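Local coordinates for sugar ABC transporter substrate-binding protein, BlMnBP1 (Bifidobacterium animalis subsp. lactis ATCC 27673, PDB 6I5R) that binds mannobiose and probably delivers manno-oligosaccharides to an ABC transporter for uptake, at residues T192-D197 with D413-A418; Y248-V251 with Y255-E258; R421-T424 with D430-N433; Q205-N210 with A242-L247; L180-E183 with V188-Y191. One frame throughout, in Å; residues are numbered along the deposited sequence.

Interaction 1: residues T192-D197 with D413-A418; sequences TNFVED and DIVVDA. With ZN (zinc ion), chain G; ZN (zinc ion), chain L.
The ring of F194 leans on V415 and V416, two valines of helix 409-420, and supplies the apolar touch between T192-D197 and D413-A418. Along the loop, T192 first folds back on the chain: its OG1 accepts F194 N at 3.1 Å in an ST turn, and the same hydroxyl also pairs with E257. N193 then opens a type I turn closed by the bond from E196 N to N193 O. Inside this turn F194 swings its ring to the helix, with CG anti to the backbone N (chi1 173°). F194 CD2 meets V415 CG1 at 3.7 Å, while CE2 reaches V416 CG2 at 4.1 Å, the ring lying oblique to both. V195 O takes a bond from a water bound to one zinc ion. E196, at the N-cap position of the next helix, binds a second zinc ion through OE1 at 2.2 Å, and OE1 also accepts from W198 NE1, a side chain of the mannobiose pocket. D197 OD1 holds the first ion, the one carrying the V195 water, at 2.1 Å. The loop thus runs from strand 188-190 into helix 197-201, whose M200 touches both F194 and V415, while L247 of helix 239-252 packs on V415 as well.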
# COMPACT_ATOMS: atom_id res chain seq x y z
N THR A 192 -15.57 -7.21 1.06
CA THR A 192 -15.14 -5.84 0.89
C THR A 192 -14.26 -5.34 2.02
O THR A 192 -13.51 -4.41 1.80
CB THR A 192 -16.32 -4.87 0.80
OG1 THR A 192 -17.05 -4.92 2.04
CG2 THR A 192 -17.22 -5.18 -0.35
N ASN A 193 -14.36 -5.93 3.22
CA ASN A 193 -13.74 -5.37 4.43
C ASN A 193 -14.08 -3.89 4.55
O ASN A 193 -13.26 -3.06 4.92
CB ASN A 193 -12.23 -5.59 4.45
CG ASN A 193 -11.86 -6.90 5.13
OD1 ASN A 193 -12.25 -7.14 6.26
ND2 ASN A 193 -11.14 -7.77 4.41
N PHE A 194 -15.34 -3.58 4.25
CA PHE A 194 -15.87 -2.23 4.34
C PHE A 194 -15.45 -1.53 5.63
O PHE A 194 -15.13 -0.34 5.62
CB PHE A 194 -17.40 -2.30 4.22
CG PHE A 194 -18.12 -1.01 4.44
CD1 PHE A 194 -18.47 -0.61 5.73
CD2 PHE A 194 -18.49 -0.22 3.37
CE1 PHE A 194 -19.15 0.58 5.93
CE2 PHE A 194 -19.16 0.97 3.58
CZ PHE A 194 -19.49 1.36 4.87
N VAL A 195 -15.41 -2.26 6.74
CA VAL A 195 -15.27 -1.57 8.02
C VAL A 195 -13.86 -1.00 8.19
O VAL A 195 -13.67 -0.02 8.91
CB VAL A 195 -15.64 -2.50 9.20
CG1 VAL A 195 -15.05 -2.02 10.54
CG2 VAL A 195 -17.16 -2.61 9.32
N GLU A 196 -12.86 -1.60 7.55
CA GLU A 196 -11.50 -1.09 7.62
C GLU A 196 -11.32 0.02 6.59
O GLU A 196 -11.35 -0.22 5.37
CB GLU A 196 -10.49 -2.21 7.38
CG GLU A 196 -10.52 -3.34 8.37
CD GLU A 196 -10.20 -2.91 9.80
OE1 GLU A 196 -9.19 -2.21 10.05
OE2 GLU A 196 -10.97 -3.30 10.69
N ASP A 197 -11.14 1.24 7.06
CA ASP A 197 -10.93 2.34 6.14
C ASP A 197 -9.79 2.06 5.17
O ASP A 197 -9.89 2.37 3.97
CB ASP A 197 -10.68 3.64 6.91
CG ASP A 197 -11.95 4.19 7.52
OD1 ASP A 197 -12.81 3.36 7.88
OD2 ASP A 197 -12.11 5.44 7.60
N ASP A 413 -18.54 5.02 0.38
CA ASP A 413 -19.72 5.59 -0.25
C ASP A 413 -20.09 4.83 -1.51
O ASP A 413 -21.27 4.61 -1.79
CB ASP A 413 -19.50 7.07 -0.55
CG ASP A 413 -20.77 7.78 -0.99
OD1 ASP A 413 -21.78 7.58 -0.30
OD2 ASP A 413 -20.72 8.55 -1.99
N ILE A 414 -19.09 4.39 -2.28
CA ILE A 414 -19.39 3.54 -3.43
C ILE A 414 -20.19 2.32 -2.98
O ILE A 414 -21.21 1.96 -3.58
CB ILE A 414 -18.10 3.13 -4.17
CG1 ILE A 414 -17.42 4.35 -4.77
CG2 ILE A 414 -18.44 2.13 -5.27
CD1 ILE A 414 -16.08 4.08 -5.43
N VAL A 415 -19.71 1.64 -1.94
CA VAL A 415 -20.39 0.45 -1.45
C VAL A 415 -21.80 0.79 -1.00
O VAL A 415 -22.76 0.08 -1.29
CB VAL A 415 -19.58 -0.19 -0.30
CG1 VAL A 415 -20.35 -1.36 0.36
CG2 VAL A 415 -18.22 -0.65 -0.79
N VAL A 416 -21.93 1.88 -0.25
CA VAL A 416 -23.23 2.27 0.27
C VAL A 416 -24.18 2.56 -0.89
O VAL A 416 -25.33 2.13 -0.89
CB VAL A 416 -23.12 3.50 1.19
CG1 VAL A 416 -24.47 4.03 1.49
CG2 VAL A 416 -22.40 3.18 2.47
N ASP A 417 -23.70 3.34 -1.87
CA ASP A 417 -24.56 3.79 -2.96
C ASP A 417 -24.96 2.62 -3.84
O ASP A 417 -26.12 2.52 -4.27
CB ASP A 417 -23.86 4.88 -3.79
CG ASP A 417 -23.72 6.18 -3.06
OD1 ASP A 417 -24.12 6.23 -1.89
OD2 ASP A 417 -23.17 7.15 -3.62
N ALA A 418 -24.03 1.69 -4.06
CA ALA A 418 -24.31 0.54 -4.89
C ALA A 418 -25.28 -0.41 -4.20
O ALA A 418 -26.17 -0.96 -4.85
CB ALA A 418 -23.00 -0.15 -5.26
ZN ZN G . -14.23 3.82 9.41
ZN ZN L . -8.94 -0.95 11.85
O HOH W 1 -15.17 2.03 9.04
O HOH W 2 -11.25 -1.49 12.71
O HOH W 3 -15.33 5.05 8.10
O HOH W 4 -7.70 -1.85 12.54
O HOH W 5 -7.72 0.08 11.02

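Interaction 2: residues Y248-V251 with Y255-E258; sequences YDAV and YTEE
The Y255 ring stands oblique to A250 O, which is 4.0 Å from Y255 CG and nearer, 3.3 Å, to Y255 CB; from there the ring runs outward to helix 171-184, where it touches Q175, L178 and K179. The peptide group that starts this residue is more firmly tied. Y255 N gives its hydrogen to A250 O at 2.8 Å, with an N-H...O angle of 148°, and the donor stands almost in line with the carbonyl, the C=O...N angle being 176°. Because the bond spans five residues, it closes the C-terminal end of helix 239-252 with a wide 6→1 turn, after which Y255 and T256 lie beside A250 and V251. T256 then fits over the end of the helix. Its CG2 rests on V251 CG2 at 3.8 Å and on A250 CB at 4.1 Å, the two methyl-bearing branches of V251 and T256 meeting at a slant. The hydroxyl stands between the backbone N and the carbonyl carbon (chi1 60°), which turns it to a water 2.6 Å from T256 OG1. That water donates to V251 O at 3.0 Å, bridging the hydroxyl to a carbonyl near the helix end. A glycine here would probably leave the water without its threonine partner and open a gap beside V251 CG2. Beyond the contact, V251 packs on A418 and A419 of helix 409-420, T256 touches T192, and the backbone of Y255 is hydrogen-bonded to L190.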
# COMPACT_ATOMS: atom_id res chain seq x y z
N TYR A 248 -18.22 -1.23 -7.46
CA TYR A 248 -19.64 -0.89 -7.54
C TYR A 248 -20.45 -2.08 -8.04
O TYR A 248 -21.45 -2.47 -7.43
CB TYR A 248 -19.86 0.33 -8.46
CG TYR A 248 -21.30 0.79 -8.50
CD1 TYR A 248 -22.24 0.10 -9.26
CD2 TYR A 248 -21.73 1.88 -7.77
CE1 TYR A 248 -23.56 0.47 -9.27
CE2 TYR A 248 -23.06 2.29 -7.80
CZ TYR A 248 -23.97 1.56 -8.55
OH TYR A 248 -25.30 1.92 -8.60
N ASP A 249 -20.03 -2.66 -9.15
CA ASP A 249 -20.81 -3.73 -9.76
C ASP A 249 -20.85 -4.96 -8.88
O ASP A 249 -21.87 -5.65 -8.80
CB ASP A 249 -20.23 -4.10 -11.13
CG ASP A 249 -20.57 -3.10 -12.20
OD1 ASP A 249 -21.43 -2.22 -11.95
OD2 ASP A 249 -19.95 -3.19 -13.28
N ALA A 250 -19.72 -5.30 -8.27
CA ALA A 250 -19.68 -6.49 -7.41
C ALA A 250 -20.69 -6.37 -6.27
O ALA A 250 -21.33 -7.36 -5.90
CB ALA A 250 -18.28 -6.68 -6.85
N VAL A 251 -20.83 -5.17 -5.70
CA VAL A 251 -21.80 -4.95 -4.63
C VAL A 251 -23.22 -4.93 -5.19
O VAL A 251 -24.15 -5.53 -4.62
CB VAL A 251 -21.49 -3.64 -3.88
CG1 VAL A 251 -22.54 -3.35 -2.82
CG2 VAL A 251 -20.09 -3.72 -3.26
N TYR A 255 -22.70 -9.75 -5.18
CA TYR A 255 -21.56 -10.66 -5.12
C TYR A 255 -20.63 -10.36 -3.95
O TYR A 255 -19.50 -10.86 -3.96
CB TYR A 255 -20.74 -10.61 -6.41
CG TYR A 255 -21.49 -10.92 -7.68
CD1 TYR A 255 -22.63 -11.71 -7.66
CD2 TYR A 255 -21.07 -10.42 -8.89
CE1 TYR A 255 -23.34 -11.97 -8.82
CE2 TYR A 255 -21.76 -10.70 -10.06
CZ TYR A 255 -22.91 -11.48 -10.01
OH TYR A 255 -23.65 -11.77 -11.13
N THR A 256 -21.04 -9.53 -3.00
CA THR A 256 -20.24 -9.25 -1.80
C THR A 256 -20.99 -9.74 -0.56
O THR A 256 -22.08 -10.32 -0.65
CB THR A 256 -19.89 -7.76 -1.68
OG1 THR A 256 -21.09 -6.98 -1.60
CG2 THR A 256 -19.10 -7.33 -2.88
N GLU A 257 -20.38 -9.52 0.60
CA GLU A 257 -20.95 -10.02 1.85
C GLU A 257 -22.33 -9.43 2.07
O GLU A 257 -22.67 -8.35 1.58
CB GLU A 257 -20.04 -9.70 3.04
CG GLU A 257 -19.90 -8.22 3.40
CD GLU A 257 -19.01 -7.43 2.45
OE1 GLU A 257 -18.19 -8.06 1.74
OE2 GLU A 257 -19.14 -6.18 2.42
N GLU A 258 -23.14 -10.19 2.81
CA GLU A 258 -24.53 -9.79 3.05
C GLU A 258 -24.58 -8.41 3.70
O GLU A 258 -25.44 -7.58 3.37
CB GLU A 258 -25.25 -10.83 3.92
CG GLU A 258 -26.58 -10.26 4.50
CD GLU A 258 -27.78 -11.22 4.32
OE1 GLU A 258 -27.59 -12.47 4.13
OE2 GLU A 258 -28.95 -10.75 4.40
O HOH W 6 -23.43 -7.52 -2.53

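Interaction 3: residues R421-T424 with D430-N433. With ZN (zinc ion), chain E.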
# COMPACT_ATOMS: atom_id res chain seq x y z
N ARG A 421 -28.71 1.47 -4.08
CA ARG A 421 -29.16 1.93 -5.39
C ARG A 421 -29.51 3.42 -5.38
O ARG A 421 -30.45 3.86 -6.05
CB ARG A 421 -30.36 1.09 -5.89
CG ARG A 421 -30.07 -0.41 -6.06
CD ARG A 421 -31.29 -1.28 -6.45
NE ARG A 421 -31.94 -1.85 -5.27
CZ ARG A 421 -31.68 -3.06 -4.75
NH1 ARG A 421 -30.79 -3.90 -5.30
NH2 ARG A 421 -32.34 -3.42 -3.67
N THR A 422 -28.76 4.20 -4.63
CA THR A 422 -29.04 5.64 -4.56
C THR A 422 -28.46 6.38 -5.75
O THR A 422 -28.99 7.41 -6.16
CB THR A 422 -28.48 6.22 -3.25
OG1 THR A 422 -27.07 6.04 -3.20
CG2 THR A 422 -29.12 5.55 -2.07
N ARG A 423 -27.37 5.86 -6.31
CA ARG A 423 -26.62 6.52 -7.36
C ARG A 423 -25.99 5.45 -8.23
O ARG A 423 -25.63 4.38 -7.73
CB ARG A 423 -25.48 7.40 -6.84
CG ARG A 423 -25.89 8.70 -6.23
CD ARG A 423 -24.73 9.69 -6.21
NE ARG A 423 -23.71 9.39 -5.21
CZ ARG A 423 -22.63 10.14 -5.04
NH1 ARG A 423 -22.45 11.19 -5.81
NH2 ARG A 423 -21.72 9.83 -4.12
N THR A 424 -25.79 5.77 -9.50
CA THR A 424 -25.01 4.94 -10.41
C THR A 424 -23.52 5.24 -10.26
O THR A 424 -23.12 6.28 -9.72
CB THR A 424 -25.39 5.18 -11.87
OG1 THR A 424 -25.01 6.51 -12.24
CG2 THR A 424 -26.89 4.93 -12.09
N ASP A 430 -18.95 11.32 -11.54
CA ASP A 430 -19.18 12.71 -11.91
C ASP A 430 -19.00 13.64 -10.72
O ASP A 430 -18.41 14.71 -10.86
CB ASP A 430 -20.58 12.88 -12.51
CG ASP A 430 -20.83 14.29 -13.02
OD1 ASP A 430 -19.99 14.82 -13.77
OD2 ASP A 430 -21.89 14.84 -12.67
N GLU A 431 -19.50 13.25 -9.54
CA GLU A 431 -19.27 14.07 -8.34
C GLU A 431 -17.77 14.25 -8.09
O GLU A 431 -17.30 15.37 -7.86
CB GLU A 431 -19.93 13.45 -7.11
CG GLU A 431 -19.94 14.41 -5.90
CD GLU A 431 -20.18 13.73 -4.56
OE1 GLU A 431 -20.32 12.48 -4.44
OE2 GLU A 431 -20.24 14.46 -3.56
N TRP A 432 -17.01 13.16 -8.12
CA TRP A 432 -15.57 13.29 -7.91
C TRP A 432 -14.93 14.16 -8.99
O TRP A 432 -14.04 14.96 -8.70
CB TRP A 432 -14.90 11.91 -7.89
CG TRP A 432 -15.34 10.93 -6.85
CD1 TRP A 432 -16.42 11.00 -6.02
CD2 TRP A 432 -14.67 9.70 -6.53
NE1 TRP A 432 -16.47 9.89 -5.22
CE2 TRP A 432 -15.41 9.07 -5.51
CE3 TRP A 432 -13.53 9.05 -7.02
CZ2 TRP A 432 -15.05 7.84 -4.97
CZ3 TRP A 432 -13.16 7.84 -6.49
CH2 TRP A 432 -13.92 7.25 -5.48
N ASN A 433 -15.31 13.98 -10.26
CA ASN A 433 -14.68 14.74 -11.33
C ASN A 433 -14.83 16.24 -11.11
O ASN A 433 -13.92 17.02 -11.41
CB ASN A 433 -15.26 14.34 -12.68
CG ASN A 433 -14.63 13.08 -13.23
OD1 ASN A 433 -13.46 12.81 -12.98
ND2 ASN A 433 -15.40 12.31 -13.99
ZN ZN E . -19.84 13.33 -1.98
O HOH W 7 -18.59 9.60 -3.05
O HOH W 8 -19.54 14.76 -0.49
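R423 and E431 meet at about a right angle, the guanidinium and carboxylate planes standing 63° apart. The arginine comes end-on: NH1 and NH2 both converge on a single oxygen, E431 OE1, in a salt bridge with R423 NH1 to OE1 at 2.8 Å and R423 NH2 to OE1 at 3.0 Å. Seen from the arginine, this oxygen lies at the edge and near the guanidinium plane. Seen from the glutamate, NH1 arrives from above the carboxylate plane, 49° out of it, whereas NH2 lies nearly in line with the C-O bond. E431 reaches this position with an extended chain, CG anti to the backbone N (chi1 -169°). Its other oxygen, OE2, binds a zinc ion at 2.0 Å and also accepts from K435, while OE1 stands farther from the metal at 2.6 Å. The ion and the arginine would together probably stabilise the negative charge of the carboxylate. A water at the edge of the W432 ring accepts from W432 NE1 at 3.0 Å and, weakly, from R423 NH2. E431 is not the arginine's sole acid, since R423 NH2 also bridges to D413 and NE to D417. R423 therefore ties the turn between helices 409-420 and 425-443 to both, while W432 covers I411 and I414 of the former helix.

Interaction 4: residues Q205-N210 with A242-L247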
# COMPACT_ATOMS: atom_id res chain seq x y z
N GLN A 205 -5.22 2.05 -5.13
CA GLN A 205 -3.91 1.55 -5.53
C GLN A 205 -3.91 0.96 -6.92
O GLN A 205 -2.83 0.64 -7.43
CB GLN A 205 -3.45 0.49 -4.54
CG GLN A 205 -3.24 1.06 -3.14
CD GLN A 205 -2.91 0.01 -2.10
OE1 GLN A 205 -2.83 -1.18 -2.40
NE2 GLN A 205 -2.73 0.45 -0.85
N TYR A 206 -5.07 0.84 -7.55
CA TYR A 206 -5.18 0.18 -8.85
C TYR A 206 -5.43 1.13 -10.00
O TYR A 206 -5.39 0.69 -11.16
CB TYR A 206 -6.33 -0.84 -8.82
CG TYR A 206 -6.11 -1.85 -7.74
CD1 TYR A 206 -6.42 -1.56 -6.43
CD2 TYR A 206 -5.56 -3.07 -8.01
CE1 TYR A 206 -6.18 -2.44 -5.42
CE2 TYR A 206 -5.32 -3.97 -7.01
CZ TYR A 206 -5.65 -3.67 -5.71
OH TYR A 206 -5.39 -4.57 -4.70
N ILE A 207 -5.70 2.40 -9.73
CA ILE A 207 -6.32 3.22 -10.75
C ILE A 207 -5.34 3.89 -11.69
O ILE A 207 -5.78 4.50 -12.68
CB ILE A 207 -7.19 4.33 -10.12
CG1 ILE A 207 -6.33 5.27 -9.27
CG2 ILE A 207 -8.28 3.72 -9.27
CD1 ILE A 207 -6.91 6.67 -9.11
N ALA A 208 -4.03 3.82 -11.43
CA ALA A 208 -3.04 4.51 -12.24
C ALA A 208 -2.32 3.49 -13.07
O ALA A 208 -2.84 3.08 -14.14
CB ALA A 208 -2.14 5.34 -11.31
N GLY A 209 -1.12 3.05 -12.71
CA GLY A 209 -0.39 2.14 -13.56
C GLY A 209 -1.17 0.88 -13.90
O GLY A 209 -1.10 0.40 -15.04
N ASN A 210 -1.88 0.31 -12.92
CA ASN A 210 -2.58 -0.94 -13.18
C ASN A 210 -3.68 -0.76 -14.19
O ASN A 210 -3.94 -1.65 -15.01
CB ASN A 210 -3.21 -1.50 -11.92
CG ASN A 210 -2.21 -2.12 -11.03
OD1 ASN A 210 -1.20 -1.51 -10.71
ND2 ASN A 210 -2.46 -3.38 -10.66
N ALA A 242 -12.89 2.10 -14.51
CA ALA A 242 -13.13 0.66 -14.55
C ALA A 242 -12.84 0.02 -13.21
O ALA A 242 -13.38 -1.05 -12.91
CB ALA A 242 -12.30 0.00 -15.64
N VAL A 243 -11.94 0.62 -12.43
CA VAL A 243 -11.60 0.05 -11.13
C VAL A 243 -12.75 0.25 -10.16
O VAL A 243 -13.22 -0.69 -9.52
CB VAL A 243 -10.31 0.70 -10.60
CG1 VAL A 243 -10.01 0.25 -9.17
CG2 VAL A 243 -9.16 0.41 -11.51
N TYR A 244 -13.20 1.49 -10.03
CA TYR A 244 -14.27 1.78 -9.09
C TYR A 244 -15.57 1.12 -9.49
O TYR A 244 -16.34 0.73 -8.62
CB TYR A 244 -14.47 3.29 -8.96
CG TYR A 244 -13.23 4.00 -8.44
CD1 TYR A 244 -12.70 3.68 -7.19
CD2 TYR A 244 -12.58 4.95 -9.19
CE1 TYR A 244 -11.57 4.32 -6.72
CE2 TYR A 244 -11.44 5.57 -8.73
CZ TYR A 244 -10.96 5.27 -7.49
OH TYR A 244 -9.83 5.93 -7.04
N LYS A 245 -15.83 1.00 -10.80
CA LYS A 245 -17.01 0.28 -11.25
C LYS A 245 -16.90 -1.21 -10.94
O LYS A 245 -17.92 -1.88 -10.78
CB LYS A 245 -17.21 0.50 -12.75
CG LYS A 245 -18.40 -0.25 -13.35
CD LYS A 245 -18.55 0.17 -14.81
CE LYS A 245 -19.98 -0.10 -15.35
NZ LYS A 245 -20.26 -1.56 -15.39
N THR A 246 -15.69 -1.75 -10.88
CA THR A 246 -15.55 -3.14 -10.44
C THR A 246 -16.13 -3.32 -9.05
O THR A 246 -16.91 -4.25 -8.79
CB THR A 246 -14.08 -3.54 -10.47
OG1 THR A 246 -13.61 -3.57 -11.82
CG2 THR A 246 -13.91 -4.92 -9.83
N LEU A 247 -15.75 -2.45 -8.12
CA LEU A 247 -16.29 -2.55 -6.77
C LEU A 247 -17.80 -2.30 -6.78
O LEU A 247 -18.57 -3.05 -6.18
CB LEU A 247 -15.61 -1.56 -5.83
CG LEU A 247 -16.21 -1.48 -4.44
CD1 LEU A 247 -16.09 -2.77 -3.69
CD2 LEU A 247 -15.48 -0.37 -3.67
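I207 lays its CG2 methyl against the hydroxyl end of Y244, 3.5 Å from OH and 3.6 Å from Y244 CZ, the aliphatic branch approaching the ring at a slant. CG1 of I207 is turned between the backbone N and the carbonyl carbon (chi1 62°), and CD1 at its end comes within 3.7 Å of the same Y244 OH, giving the phenol two hydrocarbon neighbours. The same oxygen is hydrogen-bonded to D204 OD1. One helical residue back, V243 fills the space between the two loop side chains. Its CG1 touches Y206 CB at 3.9 Å, and its CB is 3.9 Å from the same I207 CG2 methyl. The other branch, CG2, lies 3.8 Å from Y206 O. Past CB, the Y206 ring turns away from the helix, with its hydroxyl bonded to G151 O and its ring meeting F305. Cutting V243 back to an alanine removes both methyls and would probably open a gap beside Y206 CB and Y206 O, leaving I207 CG2 to rest on CB alone at this residue. Inside the helix, T246 OG1 donates to A242 O at 2.8 Å, in the carbonyl plane, and the backbone N of T246 uses the same acceptor; the hydroxyl is thereby satisfied within its own helix. Y244 also packs edge-to-face with W432 and touches I411 and I414. The arrangement is buried apolar packing of a loop leading into helix 209-212 against helix 239-252, of the kind that fills the interior of a lobe in the two-lobed solute-binding protein fold.

Interaction 5: residues L180-E183 with V188-Y191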
# COMPACT_ATOMS: atom_id res chain seq x y z
N LEU A 180 -20.30 -17.01 -11.10
CA LEU A 180 -20.10 -18.45 -10.98
C LEU A 180 -19.83 -18.86 -9.54
O LEU A 180 -20.33 -19.89 -9.07
CB LEU A 180 -18.94 -18.91 -11.88
CG LEU A 180 -19.15 -18.87 -13.41
CD1 LEU A 180 -17.92 -19.36 -14.16
CD2 LEU A 180 -20.36 -19.73 -13.75
N ILE A 181 -18.98 -18.09 -8.84
CA ILE A 181 -18.68 -18.37 -7.44
C ILE A 181 -19.96 -18.30 -6.62
O ILE A 181 -20.22 -19.15 -5.75
CB ILE A 181 -17.60 -17.39 -6.93
CG1 ILE A 181 -16.25 -17.68 -7.62
CG2 ILE A 181 -17.52 -17.44 -5.42
CD1 ILE A 181 -15.28 -16.49 -7.65
N LYS A 182 -20.77 -17.28 -6.86
CA LYS A 182 -21.99 -17.11 -6.09
C LYS A 182 -22.93 -18.27 -6.33
O LYS A 182 -23.52 -18.81 -5.39
CB LYS A 182 -22.64 -15.78 -6.47
CG LYS A 182 -23.86 -15.42 -5.71
CD LYS A 182 -23.55 -15.16 -4.27
CE LYS A 182 -24.86 -14.87 -3.50
NZ LYS A 182 -24.52 -14.81 -2.07
N GLU A 183 -23.03 -18.72 -7.58
CA GLU A 183 -24.06 -19.70 -7.91
C GLU A 183 -23.62 -21.11 -7.60
O GLU A 183 -24.46 -21.96 -7.26
CB GLU A 183 -24.46 -19.58 -9.37
CG GLU A 183 -25.21 -18.31 -9.61
CD GLU A 183 -25.70 -18.15 -10.99
OE1 GLU A 183 -25.34 -18.98 -11.83
OE2 GLU A 183 -26.48 -17.19 -11.23
N VAL A 188 -18.26 -16.20 -0.14
CA VAL A 188 -18.52 -14.81 -0.51
C VAL A 188 -17.64 -14.51 -1.72
O VAL A 188 -16.41 -14.62 -1.61
CB VAL A 188 -18.23 -13.85 0.66
CG1 VAL A 188 -18.35 -12.40 0.20
CG2 VAL A 188 -19.17 -14.13 1.82
N PRO A 189 -18.20 -14.14 -2.88
CA PRO A 189 -17.32 -13.92 -4.05
C PRO A 189 -16.27 -12.83 -3.85
O PRO A 189 -15.11 -13.04 -4.18
CB PRO A 189 -18.31 -13.56 -5.17
CG PRO A 189 -19.62 -14.24 -4.75
CD PRO A 189 -19.63 -14.16 -3.25
N LEU A 190 -16.66 -11.68 -3.31
CA LEU A 190 -15.71 -10.61 -3.03
C LEU A 190 -16.06 -10.02 -1.68
O LEU A 190 -17.16 -9.51 -1.49
CB LEU A 190 -15.72 -9.55 -4.13
CG LEU A 190 -14.67 -8.43 -4.06
CD1 LEU A 190 -14.29 -7.87 -5.42
CD2 LEU A 190 -15.21 -7.29 -3.17
N TYR A 191 -15.12 -10.09 -0.74
CA TYR A 191 -15.34 -9.58 0.61
C TYR A 191 -14.76 -8.19 0.66
O TYR A 191 -13.59 -7.99 0.33
CB TYR A 191 -14.67 -10.48 1.64
CG TYR A 191 -15.09 -10.25 3.06
CD1 TYR A 191 -16.22 -10.83 3.57
CD2 TYR A 191 -14.32 -9.47 3.90
CE1 TYR A 191 -16.60 -10.64 4.88
CE2 TYR A 191 -14.68 -9.28 5.21
CZ TYR A 191 -15.83 -9.86 5.70
OH TYR A 191 -16.19 -9.69 7.02
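Apolar packing carries the contact between I181 and P189. The methyl CG2 of I181 lies 3.8 Å from P189 CA and 3.9 Å from P189 CG, the two side chains sliding past each other in opposite directions. With CG2 anti to the backbone N, the methyl projects at the proline, while CG1 takes the place beside the N. The next helical residue adds the aliphatic part of a lysine: K182 CB is 3.8 Å from P189 CG, and after a bend at chi2 (66°) its CD passes that same ring atom at 4.1 Å. P189 CG is thus touched by two consecutive side chains, K182 from the solvent side and I181 from the buried one. I181 also rests on V158, F159 and A162 of helix 156-162, and P189 touches L178, one turn earlier on helix 171-184. Hydrogen bonding, the second kind, lies beyond the two segments. Main-chain bonds pair V188 with E276 and A278 and Y191 with T279, tying strand 188-190 alongside strand 277-283. Threonine hydroxyls serve two backbone carbonyls: P189 O accepts from T279 OG1 and, on the helix, I181 O from T185 OG1. Proline has no N-H to give, and the atoms that meet here are carbons, so the helix is held to the corner of the strand by shape and hydrophobic burial rather than by polar direction.

How the interactions relate
Interactions 4 and 5 are buried and apolar, whereas interaction 3 is a surface salt bridge whose carboxylate also binds a zinc ion; interactions 1 and 2 are partly buried, the first a ring on valine methyls, the second a backbone bond with methyl packing. Interactions 2 and 4 share helix 239-252, and interaction 1 brings helix 409-420 against it: I414 packs on Y244, V415 on L247 and A418 on Y248. Helix 409-420 serves interactions 1 and 3 with different residues, apolar ones in the former and acids in the latter. Y248 OH probably bonds R423 O, joining interactions 2 and 3. Interaction 5 reaches interaction 2 through the backbones of L190 and Y255, while interactions 3 and 5 do not touch.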